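Local coordinates for RabGAP/TBC protein (Chlamydomonas reinhardtii, PDB 4P17) that is of unknown function but is a flagellar member of the RabGAP family, its all-helical TBC domain lacking the two catalytic fingers of canonical TBC domains, at residues Gly130-Ala133 with Leu134-Leu138; Thr71-Asn74 with Trp75-Glu79; Ser240-Ser243 with Glu244-Met247. All coordinates share one frame; numbering follows the deposited sequence.

Interaction 1 of 3, residues Gly130-Ala133 with Leu134-Leu138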
loop_
_atom_site.group_PDB
_atom_site.type_symbol
_atom_site.label_atom_id
_atom_site.label_comp_id
_atom_site.label_asym_id
_atom_site.label_seq_id
_atom_site.Cartn_x
_atom_site.Cartn_y
_atom_site.Cartn_z
ATOM N N GLY A 130 -11.246 -10.294 13.533
ATOM C CA GLY A 130 -10.450 -9.404 12.690
ATOM C C GLY A 130 -9.994 -8.128 13.398
ATOM O O GLY A 130 -8.843 -7.694 13.265
ATOM N N ARG A 131 -10.899 -7.504 14.136
ATOM C CA ARG A 131 -10.549 -6.374 14.987
ATOM C C ARG A 131 -9.475 -6.776 16.011
ATOM O O ARG A 131 -8.523 -6.038 16.258
ATOM C CB ARG A 131 -11.788 -5.847 15.705
ATOM C CG ARG A 131 -12.868 -5.322 14.790
ATOM C CD ARG A 131 -12.418 -4.090 14.023
ATOM N NE ARG A 131 -13.502 -3.578 13.193
ATOM C CZ ARG A 131 -13.344 -2.874 12.084
ATOM N NH1 ARG A 131 -12.131 -2.558 11.649
ATOM N NH2 ARG A 131 -14.423 -2.486 11.422
ATOM N N ALA A 132 -9.613 -7.967 16.589
ATOM C CA ALA A 132 -8.682 -8.369 17.661
ATOM C C ALA A 132 -7.318 -8.646 17.092
ATOM O O ALA A 132 -6.311 -8.247 17.661
ATOM C CB ALA A 132 -9.189 -9.565 18.413
ATOM N N ALA A 133 -7.291 -9.288 15.935
ATOM C CA ALA A 133 -6.038 -9.565 15.240
ATOM C C ALA A 133 -5.305 -8.299 14.866
ATOM O O ALA A 133 -4.115 -8.155 15.102
ATOM C CB ALA A 133 -6.317 -10.392 13.992
ATOM N N LEU A 134 -6.043 -7.343 14.327
ATOM C CA LEU A 134 -5.450 -6.098 13.891
ATOM C C LEU A 134 -4.913 -5.342 15.099
ATOM O O LEU A 134 -3.832 -4.751 15.077
ATOM C CB LEU A 134 -6.496 -5.307 13.124
ATOM C CG LEU A 134 -6.085 -3.966 12.527
ATOM C CD1 LEU A 134 -6.586 -3.847 11.105
ATOM C CD2 LEU A 134 -6.658 -2.901 13.373
ATOM N N CYS A 135 -5.656 -5.397 16.185
ATOM C CA CYS A 135 -5.235 -4.710 17.399
ATOM C C CYS A 135 -3.977 -5.365 17.967
ATOM O O CYS A 135 -3.055 -4.674 18.398
ATOM C CB CYS A 135 -6.358 -4.701 18.436
ATOM S SG CYS A 135 -7.678 -3.523 18.062
ATOM N N ARG A 136 -3.931 -6.691 17.957
ATOM C CA ARG A 136 -2.760 -7.402 18.463
ATOM C C ARG A 136 -1.497 -6.986 17.720
ATOM O O ARG A 136 -0.497 -6.633 18.323
ATOM C CB ARG A 136 -2.963 -8.912 18.358
ATOM C CG ARG A 136 -3.744 -9.484 19.523
ATOM C CD ARG A 136 -3.658 -11.019 19.580
ATOM N NE ARG A 136 -4.177 -11.638 18.373
ATOM C CZ ARG A 136 -5.447 -11.987 18.199
ATOM N NH1 ARG A 136 -6.350 -11.780 19.148
ATOM N NH2 ARG A 136 -5.824 -12.545 17.064
ATOM N N VAL A 137 -1.569 -6.941 16.396
ATOM C CA VAL A 137 -0.378 -6.581 15.626
ATOM C C VAL A 137 0.076 -5.169 15.950
ATOM O O VAL A 137 1.278 -4.906 16.134
ATOM C CB VAL A 137 -0.656 -6.705 14.133
ATOM C CG1 VAL A 137 0.512 -6.135 13.296
ATOM C CG2 VAL A 137 -0.907 -8.147 13.800
ATOM N N LEU A 138 -0.882 -4.249 16.032
ATOM C CA LEU A 138 -0.529 -2.852 16.195
ATOM C C LEU A 138 -0.055 -2.611 17.600
ATOM O O LEU A 138 0.920 -1.913 17.805
ATOM C CB LEU A 138 -1.686 -1.937 15.879
ATOM C CG LEU A 138 -2.033 -1.839 14.387
ATOM C CD1 LEU A 138 -3.462 -1.352 14.167
ATOM C CD2 LEU A 138 -1.091 -0.892 13.707
#
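Arg136 doubles back along helix 128-144 and lays one face of its guanidinium against the backbone of Ala132 and Ala133, one turn nearer the helix start. Ala133 CA sits 3.4 Å above the guanidinium plane, offset toward its rim, with Ala132 O over the same face. The two amino groups diverge: NH2 of Arg136 comes within 3.5 Å of Ala133 CA, while NH1 of Arg136 lies 3.7 Å from Ala132 CB. A bend in the arginine chain (chi3 -60°) turns the group back in this way. The methyl groups of the two alanines are small enough for the flat head to settle beside them, and NH2 carries on to a salt bridge with Glu169 at the start of helix 169-183. A leucine here would probably leave Glu169 without its charged mate and the Ala132-Ala133 turn without its flat cover. Arg131 leaves from a different side of the helix and gives NH2 to the carbonyl oxygens of Thr118 and Phe119. Beneath the side chains the backbone is regular: Leu134 N, Cys135 N, Arg136 N and Val137 N each bond to the carbonyl oxygen four residues back, from 2.9 Å for Arg136 N to Ala132 O to 3.1 Å for Val137 N to Ala133 O. Leu134, Val137 and Leu138 pack on helix 153-164, while Arg136 lies against Tyr95 and Val99 of helix 94-102, with Val137 also touching Tyr95. The arrangement is that of an amphipathic alpha-helix in the helical TBC fold, with i to i+3 and i to i+4 side-chain packing.

Interaction 2 of 3, residues Thr71-Asn74 with Trp75-Glu79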
loop_
_atom_site.group_PDB
_atom_site.type_symbol
_atom_site.label_atom_id
_atom_site.label_comp_id
_atom_site.label_asym_id
_atom_site.label_seq_id
_atom_site.Cartn_x
_atom_site.Cartn_y
_atom_site.Cartn_z
ATOM N N THR A 71 -1.598 -15.098 -4.408
ATOM C CA THR A 71 -1.365 -16.202 -3.485
ATOM C C THR A 71 0.101 -16.262 -3.076
ATOM O O THR A 71 0.431 -16.901 -2.055
ATOM C CB THR A 71 -1.853 -17.556 -4.092
ATOM O OG1 THR A 71 -1.852 -18.591 -3.094
ATOM C CG2 THR A 71 -1.017 -18.021 -5.253
ATOM N N LEU A 72 0.987 -15.655 -3.873
ATOM C CA LEU A 72 2.403 -15.579 -3.529
ATOM C C LEU A 72 2.824 -14.326 -2.816
ATOM O O LEU A 72 4.016 -14.114 -2.643
ATOM C CB LEU A 72 3.272 -15.705 -4.793
ATOM C CG LEU A 72 3.184 -17.053 -5.512
ATOM C CD1 LEU A 72 4.174 -17.098 -6.671
ATOM C CD2 LEU A 72 3.487 -18.201 -4.535
ATOM N N ARG A 73 1.901 -13.448 -2.425
ATOM C CA ARG A 73 2.409 -12.193 -1.925
ATOM C C ARG A 73 3.087 -12.442 -0.571
ATOM O O ARG A 73 4.077 -11.825 -0.283
ATOM C CB ARG A 73 1.327 -11.148 -1.864
ATOM C CG ARG A 73 1.050 -10.606 -3.207
ATOM C CD ARG A 73 -0.088 -9.585 -3.221
ATOM N NE ARG A 73 0.003 -8.788 -4.431
ATOM C CZ ARG A 73 -0.971 -8.557 -5.289
ATOM N NH1 ARG A 73 -2.230 -8.977 -5.075
ATOM N NH2 ARG A 73 -0.702 -7.835 -6.364
ATOM N N ASN A 74 2.580 -13.372 0.231
ATOM C CA ASN A 74 3.238 -13.658 1.510
ATOM C C ASN A 74 4.672 -14.094 1.204
ATOM O O ASN A 74 5.596 -13.529 1.733
ATOM C CB ASN A 74 2.450 -14.717 2.303
ATOM C CG ASN A 74 2.924 -14.856 3.750
ATOM O OD1 ASN A 74 4.068 -14.614 4.054
ATOM N ND2 ASN A 74 2.032 -15.274 4.634
ATOM N N TRP A 75 4.837 -15.048 0.297
ATOM C CA TRP A 75 6.160 -15.569 -0.069
ATOM C C TRP A 75 7.116 -14.457 -0.538
ATOM O O TRP A 75 8.244 -14.298 -0.038
ATOM C CB TRP A 75 6.011 -16.646 -1.167
ATOM C CG TRP A 75 7.294 -17.293 -1.565
ATOM C CD1 TRP A 75 8.175 -17.934 -0.750
ATOM C CD2 TRP A 75 7.841 -17.381 -2.896
ATOM N NE1 TRP A 75 9.240 -18.418 -1.486
ATOM C CE2 TRP A 75 9.057 -18.085 -2.802
ATOM C CE3 TRP A 75 7.417 -16.942 -4.141
ATOM C CZ2 TRP A 75 9.845 -18.352 -3.919
ATOM C CZ3 TRP A 75 8.201 -17.189 -5.236
ATOM C CH2 TRP A 75 9.394 -17.894 -5.126
ATOM N N VAL A 76 6.671 -13.693 -1.524
ATOM C CA VAL A 76 7.521 -12.670 -2.119
ATOM C C VAL A 76 7.711 -11.451 -1.222
ATOM O O VAL A 76 8.813 -10.959 -1.087
ATOM C CB VAL A 76 6.939 -12.201 -3.463
ATOM C CG1 VAL A 76 7.808 -11.132 -4.091
ATOM C CG2 VAL A 76 6.773 -13.382 -4.413
ATOM N N TRP A 77 6.628 -10.912 -0.667
ATOM C CA TRP A 77 6.764 -9.725 0.158
ATOM C C TRP A 77 7.668 -9.937 1.346
ATOM O O TRP A 77 8.443 -9.070 1.693
ATOM C CB TRP A 77 5.433 -9.275 0.690
ATOM C CG TRP A 77 4.547 -8.652 -0.302
ATOM C CD1 TRP A 77 4.800 -8.453 -1.640
ATOM C CD2 TRP A 77 3.237 -8.134 -0.057
ATOM N NE1 TRP A 77 3.707 -7.856 -2.239
ATOM C CE2 TRP A 77 2.736 -7.665 -1.285
ATOM C CE3 TRP A 77 2.420 -8.069 1.070
ATOM C CZ2 TRP A 77 1.473 -7.086 -1.397
ATOM C CZ3 TRP A 77 1.166 -7.505 0.955
ATOM C CH2 TRP A 77 0.704 -7.010 -0.272
ATOM N N MET A 78 7.489 -11.065 2.012
ATOM C CA MET A 78 8.220 -11.314 3.254
ATOM C C MET A 78 9.716 -11.440 2.976
ATOM O O MET A 78 10.540 -11.041 3.792
ATOM C CB MET A 78 7.704 -12.548 3.955
ATOM C CG MET A 78 6.277 -12.427 4.521
ATOM S SD MET A 78 6.019 -11.160 5.780
ATOM C CE MET A 78 6.966 -11.832 7.149
ATOM N N GLU A 79 10.064 -11.953 1.805
ATOM C CA GLU A 79 11.476 -12.027 1.408
ATOM C C GLU A 79 12.034 -10.694 0.863
ATOM O O GLU A 79 13.025 -10.166 1.374
ATOM C CB GLU A 79 11.659 -13.126 0.353
ATOM C CG GLU A 79 13.099 -13.295 -0.147
ATOM C CD GLU A 79 14.046 -13.756 0.938
ATOM O OE1 GLU A 79 13.566 -14.203 2.004
ATOM O OE2 GLU A 79 15.272 -13.660 0.729
HETATM O O HOH W 1 2.498 -16.952 -0.511
#
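Arg73 and Trp77 make a CH-pi contact one turn apart in the first turns of helix 73-80, where the helix faces helix 243-256. Arg73 CB stands over the indole face, 4.0 Å from the centroid of the five-membered ring of Trp77 and 16° off its normal. With chi2 at 177° the arginine chain runs on extended across the ring system, until Arg73 CD reaches 3.5 Å from Trp77 CZ2. The guanidinium beyond is turned 39° from the indole plane and therefore does not stack flat on it. Both polar ends converge on one carboxylate of helix 243-256: Arg73 NH2 forms a salt bridge to Asp251 OD2, and Trp77 NE1 a hydrogen bond to Asp251 OD1. The shared acid probably limits rotation of the indole and balances the arginine's charge. The spacing of Arg and Trp matches the RxxxW signature near the start of TBC domains. On the neighbouring flank, Asn74 and Met78 touch through polar oxygen and methylene: Met78 CG lies 3.1 Å from both Asn74 O and Asn74 OD1, and Met78 goes on to pack on Ala171, Trp174 and Leu175. Leu72, at the N-cap position, lies side by side with Trp75, its CD1 4.1 Å from Trp75 CE3, and both reach Ile48 of helix 27-50. Leu72 O accepts an almost straight bond from Val76 N. Trp75 N, in the first turn, is instead met by a water, which it reaches at 3.1 Å; the same water donates to Thr71 O at 2.6 Å, bridging the residue ahead of the N-cap to the helix.

Interaction 3 of 3, residues Ser240-Ser243 with Glu244-Met247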
loop_
_atom_site.group_PDB
_atom_site.type_symbol
_atom_site.label_atom_id
_atom_site.label_comp_id
_atom_site.label_asym_id
_atom_site.label_seq_id
_atom_site.Cartn_x
_atom_site.Cartn_y
_atom_site.Cartn_z
ATOM N N SER A 240 -7.378 4.809 -0.227
ATOM C CA SER A 240 -7.584 5.627 -1.404
ATOM C C SER A 240 -7.934 4.829 -2.639
ATOM O O SER A 240 -8.751 5.272 -3.442
ATOM C CB SER A 240 -6.335 6.455 -1.652
ATOM O OG SER A 240 -6.218 7.433 -0.638
ATOM N N LEU A 241 -7.330 3.644 -2.777
ATOM C CA LEU A 241 -7.468 2.850 -3.991
ATOM C C LEU A 241 -8.133 1.507 -3.707
ATOM O O LEU A 241 -8.124 1.051 -2.560
ATOM C CB LEU A 241 -6.111 2.610 -4.652
ATOM C CG LEU A 241 -5.132 3.760 -4.887
ATOM C CD1 LEU A 241 -3.879 3.243 -5.593
ATOM C CD2 LEU A 241 -5.757 4.928 -5.681
ATOM N N PRO A 242 -8.741 0.889 -4.735
ATOM C CA PRO A 242 -9.244 -0.472 -4.573
ATOM C C PRO A 242 -8.145 -1.396 -4.106
ATOM O O PRO A 242 -7.011 -1.223 -4.493
ATOM C CB PRO A 242 -9.701 -0.856 -5.971
ATOM C CG PRO A 242 -10.092 0.447 -6.581
ATOM C CD PRO A 242 -9.067 1.422 -6.071
ATOM N N SER A 243 -8.483 -2.364 -3.279
ATOM C CA SER A 243 -7.454 -3.155 -2.615
ATOM C C SER A 243 -6.494 -3.896 -3.567
ATOM O O SER A 243 -5.301 -4.002 -3.284
ATOM C CB SER A 243 -8.124 -4.164 -1.663
ATOM O OG SER A 243 -8.603 -5.271 -2.384
ATOM N N GLU A 244 -6.974 -4.388 -4.702
ATOM C CA GLU A 244 -6.078 -5.141 -5.580
ATOM C C GLU A 244 -5.123 -4.171 -6.282
ATOM O O GLU A 244 -3.993 -4.532 -6.636
ATOM C CB GLU A 244 -6.861 -5.967 -6.593
ATOM C CG GLU A 244 -7.740 -6.976 -5.952
ATOM C CD GLU A 244 -8.463 -7.823 -6.930
ATOM O OE1 GLU A 244 -7.791 -8.481 -7.750
ATOM O OE2 GLU A 244 -9.716 -7.807 -6.894
ATOM N N THR A 245 -5.561 -2.923 -6.434
ATOM C CA THR A 245 -4.701 -1.916 -7.053
ATOM C C THR A 245 -3.626 -1.529 -6.039
ATOM O O THR A 245 -2.443 -1.396 -6.387
ATOM C CB THR A 245 -5.513 -0.730 -7.490
ATOM O OG1 THR A 245 -6.480 -1.205 -8.426
ATOM C CG2 THR A 245 -4.679 0.300 -8.138
ATOM N N VAL A 246 -4.045 -1.358 -4.786
ATOM C CA VAL A 246 -3.101 -1.051 -3.712
ATOM C C VAL A 246 -1.984 -2.097 -3.675
ATOM O O VAL A 246 -0.800 -1.740 -3.589
ATOM C CB VAL A 246 -3.778 -1.008 -2.322
ATOM C CG1 VAL A 246 -2.742 -0.766 -1.217
ATOM C CG2 VAL A 246 -4.847 0.056 -2.237
ATOM N N MET A 247 -2.343 -3.377 -3.749
ATOM C CA MET A 247 -1.342 -4.439 -3.566
ATOM C C MET A 247 -0.306 -4.422 -4.673
ATOM O O MET A 247 0.843 -4.806 -4.459
ATOM C CB MET A 247 -1.982 -5.832 -3.522
ATOM C CG MET A 247 -3.128 -5.966 -2.599
ATOM S SD MET A 247 -2.649 -5.718 -0.912
ATOM C CE MET A 247 -4.246 -6.124 -0.161
#
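Met247 folds back over Ser243 O, the carbonyl one turn earlier, in the first turns of helix 243-256. Its CB is 3.8 Å from Ser243 O and also meets the guanidinium of Arg73 from helix 73-80. CG closes in to 3.0 Å from Ser243 O, a tight methylene approach beside the bond Met247 N makes to the same acceptor. A bend at chi2 (-64°) then carries the chain past it, with SD 4.0 Å and CE 3.9 Å from Ser243 O; SD packs on the Trp77 ring. The side chain also packs on Leu160 and Ala164 of helix 153-164. The helix start is built on Pro242, at the N-cap position, where a proline has no side-chain hydrogen bonder to offer; its carbonyl oxygen takes Val246 N in a nearly straight bond and Thr245 N in a weak one. The turn and helix together carry the LPxxxxxRxWD sequence, a hallmark of TBC domains. Ahead of the cap, Leu241 packs against the first turn: its CB lies 3.7 Å from Val246 CG2, and the side chains of Leu241 and Thr245 cross at about a right angle, CD1 of Leu241 meeting CG2 of Thr245 at 4.0 Å. The buried polar ends are satisfied by other parts of the chain. Ser243 OG bonds Asp14 OD2, Thr245 OG1 bonds Met296 O, and Glu244 OE2 receives both Leu15 N and the salt-bridging Arg30 NH1.

How the interactions relate
All three are local contacts along or at the start of a helix, at different depths. Interaction 3 is fully buried, near the centre of the chain, whereas interactions 1 and 2 are partly buried and further out. Interactions 2 and 3 hold the same pair of helices together: Arg73 CZ packs 3.4 Å from Met247 CB, and Trp77 CH2 lies 3.7 Å from Met247 SD. Both open a helix with an N-cap residue lacking a polar side chain. Interaction 1, within an established helix, stands apart, its nearest atoms about 11 Å from interaction 2, yet both border helix 169-183, where Arg136 pairs with Glu169 and Met78 makes apolar packing.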